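Local structure of NADP-dependent alcohol dehydrogenase 6 (Saccharomyces cerevisiae, 1PIW) at residues Glu8-Asn20 with Cys52-Val66. The protein reduces a broad range of aromatic and aliphatic aldehydes to alcohols with NADPH, as a zinc-dependent medium-chain alcohol dehydrogenase of yeast. Sequence-based numbering, arbitrary orientation.
Sequences EGIAIQSHEDWKN and CAAGHWGNMKMPLVV
His15 inserts its imidazole between the end of helix 47-53 and the loop that follows, and two hydrogen bonds lying near the ring plane fix its rotation. His15 ND1 donates to Ala53 O (3.1 Å), reaching that carbonyl from above its plane, while His15 NE2 accepts from Met60 N over 2.7 Å with an N-H...N angle of 162°. The donor at ND1 and the acceptor at NE2 thus define the tautomer. Both faces of the His15 ring meet carbon in CH-pi contacts: Gly55 CA sits off-centre over one, and Met62 CE covers the opposite one 3.5 Å from the His15 centroid, only 8° off the normal. Met62 gets its methyl there through bends at chi2 and chi3, which carry the chain past Ile12 O. Gly55, whose positive phi by itself favours glycine, ends the helix in a Schellman motif. Replacing His15 with alanine is likely to leave Met60 N and Ala53 O without these partners and the Met62 methyl without a ring face. Three residues on, Trp18 lays its indole over Ala54, whose CB stands 3.9 Å from the centroid of the five-membered ring of Trp18. Strand 7-12 is the middle strand of a small antiparallel sheet in the catalytic half of this zinc alcohol dehydrogenase, flanked by 22-26 and 64-65. There Ile12 N donates to Leu64 O (2.8 Å), and the return bond from Leu64 N to Ile12 O is weak. With CG1 anti to the carbonyl carbon (chi1 -45°), Ile12 brings CD1 to 3.6 Å from Ala53 CB, and CG1 itself meets Val66 CG2. Phe337 of helix 330-342 touches both Ile12 and Trp18. Across the strand pair, Ala11 CB packs against Val65 CG2 at 3.7 Å.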
ATOM      1  N   GLU A   8      20.115  10.663  36.769  1.00 56.08           N
ATOM      2  CA  GLU A   8      20.236   9.308  37.272  1.00 54.72           C
ATOM      3  C   GLU A   8      19.167   8.445  36.632  1.00 54.15           C
ATOM      4  O   GLU A   8      18.114   8.945  36.253  1.00 54.55           O
ATOM      5  CB  GLU A   8      20.096   9.278  38.788  1.00 54.89           C
ATOM      6  CG  GLU A   8      20.462   7.936  39.374  1.00 56.89           C
ATOM      7  CD  GLU A   8      20.476   7.934  40.882  1.00 57.55           C
ATOM      8  OE1 GLU A   8      19.456   8.318  41.496  1.00 57.92           O
ATOM      9  OE2 GLU A   8      21.510   7.539  41.451  1.00 57.93           O
ATOM     10  N   GLY A   9      19.440   7.151  36.492  1.00 53.11           N
ATOM     11  CA  GLY A   9      18.457   6.274  35.886  1.00 51.70           C
ATOM     12  C   GLY A   9      18.784   4.794  35.907  1.00 50.18           C
ATOM     13  O   GLY A   9      19.917   4.399  36.156  1.00 50.71           O
ATOM     14  N   ILE A  10      17.775   3.971  35.649  1.00 48.34           N
ATOM     15  CA  ILE A  10      17.950   2.531  35.615  1.00 46.22           C
ATOM     16  C   ILE A  10      18.440   2.206  34.210  1.00 46.18           C
ATOM     17  O   ILE A  10      17.646   2.115  33.277  1.00 45.16           O
ATOM     18  CB  ILE A  10      16.623   1.834  35.870  1.00 45.19           C
ATOM     19  CG1 ILE A  10      15.893   2.541  37.011  1.00 43.08           C
ATOM     20  CG2 ILE A  10      16.859   0.378  36.209  1.00 45.68           C
ATOM     21  CD1 ILE A  10      16.708   2.659  38.266  1.00 42.42           C
ATOM     22  N   ALA A  11      19.751   2.028  34.066  1.00 46.65           N
ATOM     23  CA  ALA A  11      20.350   1.775  32.756  1.00 45.80           C
ATOM     24  C   ALA A  11      20.900   0.389  32.450  1.00 43.87           C
ATOM     25  O   ALA A  11      21.586  -0.225  33.263  1.00 44.28           O
ATOM     26  CB  ALA A  11      21.438   2.804  32.508  1.00 47.71           C
ATOM     27  N   ILE A  12      20.606  -0.072  31.241  1.00 42.72           N
ATOM     28  CA  ILE A  12      21.070  -1.364  30.742  1.00 42.68           C
ATOM     29  C   ILE A  12      22.607  -1.342  30.732  1.00 43.63           C
ATOM     30  O   ILE A  12      23.206  -0.436  30.148  1.00 43.19           O
ATOM     31  CB  ILE A  12      20.610  -1.596  29.279  1.00 39.96           C
ATOM     32  CG1 ILE A  12      19.140  -1.210  29.091  1.00 36.13           C
ATOM     33  CG2 ILE A  12      20.857  -3.023  28.893  1.00 40.85           C
ATOM     34  CD1 ILE A  12      18.179  -1.992  29.902  1.00 33.17           C
ATOM     35  N   GLN A  13      23.244  -2.337  31.350  1.00 44.82           N
ATOM     36  CA  GLN A  13      24.711  -2.389  31.403  1.00 44.10           C
ATOM     37  C   GLN A  13      25.375  -3.242  30.320  1.00 43.89           C
ATOM     38  O   GLN A  13      26.566  -3.088  30.069  1.00 42.66           O
ATOM     39  CB  GLN A  13      25.163  -2.877  32.773  1.00 43.65           C
ATOM     40  CG  GLN A  13      24.529  -2.121  33.909  1.00 43.22           C
ATOM     41  CD  GLN A  13      24.921  -0.665  33.923  1.00 43.01           C
ATOM     42  OE1 GLN A  13      24.210   0.172  34.474  1.00 44.14           O
ATOM     43  NE2 GLN A  13      26.061  -0.353  33.326  1.00 41.75           N
ATOM     44  N   SER A  14      24.610  -4.139  29.695  1.00 44.27           N
ATOM     45  CA  SER A  14      25.126  -4.995  28.629  1.00 44.97           C
ATOM     46  C   SER A  14      23.981  -5.737  27.965  1.00 45.13           C
ATOM     47  O   SER A  14      23.050  -6.155  28.639  1.00 44.64           O
ATOM     48  CB  SER A  14      26.100  -6.022  29.191  1.00 48.25           C
ATOM     49  OG  SER A  14      25.506  -7.316  29.219  1.00 52.11           O
ATOM     50  N   HIS A  15      24.053  -5.925  26.653  1.00 46.30           N
ATOM     51  CA  HIS A  15      22.988  -6.630  25.942  1.00 47.98           C
ATOM     52  C   HIS A  15      22.781  -8.084  26.353  1.00 50.03           C
ATOM     53  O   HIS A  15      21.961  -8.772  25.749  1.00 50.68           O
ATOM     54  CB  HIS A  15      23.219  -6.616  24.432  1.00 46.94           C
ATOM     55  CG  HIS A  15      23.119  -5.260  23.815  1.00 47.91           C
ATOM     56  ND1 HIS A  15      22.105  -4.379  24.117  1.00 49.05           N
ATOM     57  CD2 HIS A  15      23.892  -4.643  22.890  1.00 47.75           C
ATOM     58  CE1 HIS A  15      22.258  -3.277  23.406  1.00 49.53           C
ATOM     59  NE2 HIS A  15      23.334  -3.412  22.653  1.00 47.79           N
ATOM     60  N   GLU A  16      23.516  -8.575  27.345  1.00 52.28           N
ATOM     61  CA  GLU A  16      23.330  -9.966  27.753  1.00 54.85           C
ATOM     62  C   GLU A  16      22.666  -9.985  29.110  1.00 55.58           C
ATOM     63  O   GLU A  16      21.833 -10.857  29.408  1.00 57.34           O
ATOM     64  CB  GLU A  16      24.658 -10.720  27.816  1.00 56.38           C
ATOM     65  CG  GLU A  16      25.373 -10.821  26.486  1.00 59.46           C
ATOM     66  CD  GLU A  16      25.995  -9.499  26.059  1.00 62.40           C
ATOM     67  OE1 GLU A  16      26.859  -8.985  26.805  1.00 64.22           O
ATOM     68  OE2 GLU A  16      25.627  -8.971  24.984  1.00 63.98           O
ATOM     69  N   ASP A  17      23.034  -9.007  29.924  1.00 52.64           N
ATOM     70  CA  ASP A  17      22.472  -8.870  31.253  1.00 51.22           C
ATOM     71  C   ASP A  17      21.352  -7.831  31.124  1.00 51.07           C
ATOM     72  O   ASP A  17      21.063  -7.098  32.074  1.00 51.63           O
ATOM     73  CB  ASP A  17      23.561  -8.353  32.185  1.00 51.54           C
ATOM     74  CG  ASP A  17      23.261  -8.606  33.634  1.00 52.74           C
ATOM     75  OD1 ASP A  17      23.788  -7.852  34.490  1.00 51.53           O
ATOM     76  OD2 ASP A  17      22.514  -9.567  33.913  1.00 54.07           O
ATOM     77  N   TRP A  18      20.721  -7.773  29.946  1.00 49.25           N
ATOM     78  CA  TRP A  18      19.683  -6.782  29.690  1.00 47.07           C
ATOM     79  C   TRP A  18      18.532  -6.788  30.666  1.00 46.40           C
ATOM     80  O   TRP A  18      17.895  -5.757  30.876  1.00 45.61           O
ATOM     81  CB  TRP A  18      19.134  -6.896  28.266  1.00 47.36           C
ATOM     82  CG  TRP A  18      18.213  -8.058  28.022  1.00 49.48           C
ATOM     83  CD1 TRP A  18      18.568  -9.320  27.661  1.00 49.73           C
ATOM     84  CD2 TRP A  18      16.776  -8.053  28.092  1.00 49.03           C
ATOM     85  NE1 TRP A  18      17.447 -10.102  27.497  1.00 48.93           N
ATOM     86  CE2 TRP A  18      16.336  -9.348  27.757  1.00 47.48           C
ATOM     87  CE3 TRP A  18      15.821  -7.081  28.405  1.00 48.61           C
ATOM     88  CZ2 TRP A  18      14.991  -9.696  27.725  1.00 46.35           C
ATOM     89  CZ3 TRP A  18      14.481  -7.431  28.370  1.00 48.30           C
ATOM     90  CH2 TRP A  18      14.081  -8.727  28.033  1.00 47.00           C
ATOM     91  N   LYS A  19      18.258  -7.938  31.271  1.00 45.66           N
ATOM     92  CA  LYS A  19      17.160  -8.015  32.229  1.00 44.80           C
ATOM     93  C   LYS A  19      17.511  -7.493  33.611  1.00 44.73           C
ATOM     94  O   LYS A  19      16.685  -7.567  34.516  1.00 44.30           O
ATOM     95  CB  LYS A  19      16.653  -9.442  32.374  1.00 44.07           C
ATOM     96  CG  LYS A  19      15.974 -10.005  31.153  1.00 44.19           C
ATOM     97  CD  LYS A  19      15.464 -11.389  31.482  1.00 43.86           C
ATOM     98  CE  LYS A  19      14.980 -12.110  30.254  1.00 45.17           C
ATOM     99  NZ  LYS A  19      14.572 -13.489  30.610  1.00 45.76           N
ATOM    100  N   ASN A  20      18.722  -6.969  33.788  1.00 44.64           N
ATOM    101  CA  ASN A  20      19.106  -6.444  35.094  1.00 44.22           C
ATOM    102  C   ASN A  20      19.759  -5.078  35.044  1.00 44.79           C
ATOM    103  O   ASN A  20      20.919  -4.913  35.435  1.00 45.65           O
ATOM    104  CB  ASN A  20      20.025  -7.421  35.829  1.00 41.84           C
ATOM    105  CG  ASN A  20      19.301  -8.664  36.281  1.00 39.75           C
ATOM    106  OD1 ASN A  20      19.470  -9.730  35.704  1.00 39.35           O
ATOM    107  ND2 ASN A  20      18.474  -8.530  37.311  1.00 37.75           N
ATOM    108  N   CYS A  52      15.460  -3.171  22.014  1.00 43.00           N
ATOM    109  CA  CYS A  52      16.667  -2.388  22.147  1.00 41.29           C
ATOM    110  C   CYS A  52      17.605  -2.912  23.228  1.00 41.88           C
ATOM    111  O   CYS A  52      18.773  -3.199  22.955  1.00 42.97           O
ATOM    112  CB  CYS A  52      16.293  -0.940  22.439  1.00 40.32           C
ATOM    113  SG  CYS A  52      17.578   0.228  22.034  1.00 35.77           S
ATOM    114  N   ALA A  53      17.098  -3.040  24.450  1.00 40.96           N
ATOM    115  CA  ALA A  53      17.914  -3.505  25.570  1.00 40.61           C
ATOM    116  C   ALA A  53      18.472  -4.903  25.340  1.00 40.63           C
ATOM    117  O   ALA A  53      19.604  -5.204  25.699  1.00 38.40           O
ATOM    118  CB  ALA A  53      17.097  -3.463  26.856  1.00 39.86           C
ATOM    119  N   ALA A  54      17.662  -5.755  24.732  1.00 42.23           N
ATOM    120  CA  ALA A  54      18.071  -7.112  24.450  1.00 44.39           C
ATOM    121  C   ALA A  54      19.047  -7.128  23.294  1.00 46.02           C
ATOM    122  O   ALA A  54      19.526  -8.181  22.891  1.00 47.69           O
ATOM    123  CB  ALA A  54      16.872  -7.938  24.109  1.00 45.14           C
ATOM    124  N   GLY A  55      19.335  -5.954  22.752  1.00 47.40           N
ATOM    125  CA  GLY A  55      20.259  -5.868  21.639  1.00 48.62           C
ATOM    126  C   GLY A  55      19.720  -6.417  20.331  1.00 49.59           C
ATOM    127  O   GLY A  55      20.496  -6.763  19.446  1.00 48.77           O
ATOM    128  N   HIS A  56      18.397  -6.493  20.204  1.00 51.66           N
ATOM    129  CA  HIS A  56      17.761  -7.004  18.988  1.00 53.09           C
ATOM    130  C   HIS A  56      17.969  -6.094  17.805  1.00 54.34           C
ATOM    131  O   HIS A  56      17.898  -6.532  16.663  1.00 54.83           O
ATOM    132  CB  HIS A  56      16.263  -7.164  19.191  1.00 53.00           C
ATOM    133  CG  HIS A  56      15.896  -8.353  20.009  1.00 53.43           C
ATOM    134  ND1 HIS A  56      16.766  -8.930  20.906  1.00 54.23           N
ATOM    135  CD2 HIS A  56      14.750  -9.068  20.079  1.00 54.53           C
ATOM    136  CE1 HIS A  56      16.174  -9.954  21.493  1.00 55.01           C
ATOM    137  NE2 HIS A  56      14.951 -10.058  21.009  1.00 55.31           N
ATOM    138  N   TRP A  57      18.218  -4.822  18.082  1.00 55.92           N
ATOM    139  CA  TRP A  57      18.398  -3.848  17.022  1.00 56.87           C
ATOM    140  C   TRP A  57      19.839  -3.562  16.671  1.00 57.64           C
ATOM    141  O   TRP A  57      20.122  -2.694  15.839  1.00 59.18           O
ATOM    142  CB  TRP A  57      17.708  -2.549  17.401  1.00 57.36           C
ATOM    143  CG  TRP A  57      16.222  -2.638  17.333  1.00 57.15           C
ATOM    144  CD1 TRP A  57      15.477  -3.564  16.646  1.00 55.50           C
ATOM    145  CD2 TRP A  57      15.294  -1.715  17.902  1.00 57.14           C
ATOM    146  NE1 TRP A  57      14.140  -3.266  16.752  1.00 55.94           N
ATOM    147  CE2 TRP A  57      13.996  -2.136  17.515  1.00 56.87           C
ATOM    148  CE3 TRP A  57      15.430  -0.567  18.700  1.00 56.95           C
ATOM    149  CZ2 TRP A  57      12.839  -1.447  17.900  1.00 56.12           C
ATOM    150  CZ3 TRP A  57      14.281   0.118  19.081  1.00 57.49           C
ATOM    151  CH2 TRP A  57      13.000  -0.327  18.678  1.00 56.70           C
ATOM    152  N   GLY A  58      20.749  -4.292  17.300  1.00 56.50           N
ATOM    153  CA  GLY A  58      22.152  -4.082  17.027  1.00 54.50           C
ATOM    154  C   GLY A  58      22.837  -3.648  18.296  1.00 53.39           C
ATOM    155  O   GLY A  58      22.184  -3.317  19.287  1.00 53.00           O
ATOM    156  N   ASN A  59      24.158  -3.635  18.262  1.00 51.70           N
ATOM    157  CA  ASN A  59      24.916  -3.271  19.429  1.00 50.60           C
ATOM    158  C   ASN A  59      24.821  -1.811  19.809  1.00 48.59           C
ATOM    159  O   ASN A  59      25.379  -0.960  19.137  1.00 49.58           O
ATOM    160  CB  ASN A  59      26.368  -3.653  19.229  1.00 52.45           C
ATOM    161  CG  ASN A  59      26.915  -4.405  20.405  1.00 54.75           C
ATOM    162  OD1 ASN A  59      26.559  -5.570  20.636  1.00 53.86           O
ATOM    163  ND2 ASN A  59      27.767  -3.738  21.184  1.00 55.28           N
ATOM    164  N   MET A  60      24.130  -1.539  20.909  1.00 46.85           N
ATOM    165  CA  MET A  60      23.939  -0.183  21.414  1.00 45.96           C
ATOM    166  C   MET A  60      24.992   0.201  22.447  1.00 45.40           C
ATOM    167  O   MET A  60      25.325  -0.588  23.319  1.00 47.11           O
ATOM    168  CB  MET A  60      22.573  -0.068  22.082  1.00 46.03           C
ATOM    169  CG  MET A  60      21.416  -0.471  21.220  1.00 45.03           C
ATOM    170  SD  MET A  60      21.293   0.666  19.874  1.00 42.94           S
ATOM    171  CE  MET A  60      21.044  -0.451  18.454  1.00 43.70           C
ATOM    172  N   LYS A  61      25.495   1.425  22.366  1.00 43.98           N
ATOM    173  CA  LYS A  61      26.488   1.900  23.313  1.00 43.20           C
ATOM    174  C   LYS A  61      25.911   1.842  24.725  1.00 42.59           C
ATOM    175  O   LYS A  61      24.774   2.251  24.946  1.00 43.52           O
ATOM    176  CB  LYS A  61      26.871   3.338  22.958  1.00 45.19           C
ATOM    177  CG  LYS A  61      27.702   4.068  23.999  1.00 46.14           C
ATOM    178  CD  LYS A  61      28.054   5.460  23.495  1.00 47.67           C
ATOM    179  CE  LYS A  61      28.775   6.291  24.553  1.00 49.41           C
ATOM    180  NZ  LYS A  61      29.122   7.644  24.024  1.00 47.64           N
ATOM    181  N   MET A  62      26.690   1.331  25.677  1.00 41.55           N
ATOM    182  CA  MET A  62      26.247   1.226  27.072  1.00 39.07           C
ATOM    183  C   MET A  62      26.994   2.243  27.929  1.00 38.40           C
ATOM    184  O   MET A  62      28.081   2.672  27.578  1.00 38.59           O
ATOM    185  CB  MET A  62      26.519  -0.178  27.609  1.00 35.97           C
ATOM    186  CG  MET A  62      25.290  -0.934  28.056  1.00 33.76           C
ATOM    187  SD  MET A  62      24.168  -1.244  26.710  1.00 30.75           S
ATOM    188  CE  MET A  62      24.526  -2.878  26.267  1.00 35.65           C
ATOM    189  N   PRO A  63      26.408   2.670  29.050  1.00 38.74           N
ATOM    190  CA  PRO A  63      25.102   2.286  29.592  1.00 39.75           C
ATOM    191  C   PRO A  63      23.985   2.834  28.704  1.00 39.62           C
ATOM    192  O   PRO A  63      24.225   3.606  27.773  1.00 40.58           O
ATOM    193  CB  PRO A  63      25.080   2.948  30.978  1.00 40.92           C
ATOM    194  CG  PRO A  63      26.525   3.203  31.292  1.00 40.67           C
ATOM    195  CD  PRO A  63      27.092   3.602  29.959  1.00 39.66           C
ATOM    196  N   LEU A  64      22.757   2.453  29.012  1.00 37.91           N
ATOM    197  CA  LEU A  64      21.645   2.920  28.230  1.00 36.33           C
ATOM    198  C   LEU A  64      20.358   3.022  29.014  1.00 36.34           C
ATOM    199  O   LEU A  64      19.875   2.041  29.569  1.00 36.88           O
ATOM    200  CB  LEU A  64      21.428   1.999  27.036  1.00 34.55           C
ATOM    201  CG  LEU A  64      20.196   2.339  26.194  1.00 34.82           C
ATOM    202  CD1 LEU A  64      20.282   3.774  25.704  1.00 32.42           C
ATOM    203  CD2 LEU A  64      20.095   1.374  25.027  1.00 34.47           C
ATOM    204  N   VAL A  65      19.807   4.219  29.077  1.00 35.71           N
ATOM    205  CA  VAL A  65      18.539   4.378  29.747  1.00 37.49           C
ATOM    206  C   VAL A  65      17.466   4.263  28.653  1.00 39.59           C
ATOM    207  O   VAL A  65      17.529   4.922  27.623  1.00 40.61           O
ATOM    208  CB  VAL A  65      18.452   5.721  30.453  1.00 36.07           C
ATOM    209  CG1 VAL A  65      17.053   5.910  31.039  1.00 34.09           C
ATOM    210  CG2 VAL A  65      19.514   5.785  31.533  1.00 33.34           C
ATOM    211  N   VAL A  66      16.484   3.408  28.878  1.00 40.95           N
ATOM    212  CA  VAL A  66      15.445   3.186  27.895  1.00 41.32           C
ATOM    213  C   VAL A  66      14.102   3.723  28.392  1.00 41.87           C
ATOM    214  O   VAL A  66      14.034   4.347  29.451  1.00 43.22           O
ATOM    215  CB  VAL A  66      15.400   1.681  27.593  1.00 41.43           C
ATOM    216  CG1 VAL A  66      14.335   1.345  26.608  1.00 44.43           C
ATOM    217  CG2 VAL A  66      16.728   1.271  27.039  1.00 41.60           C
TER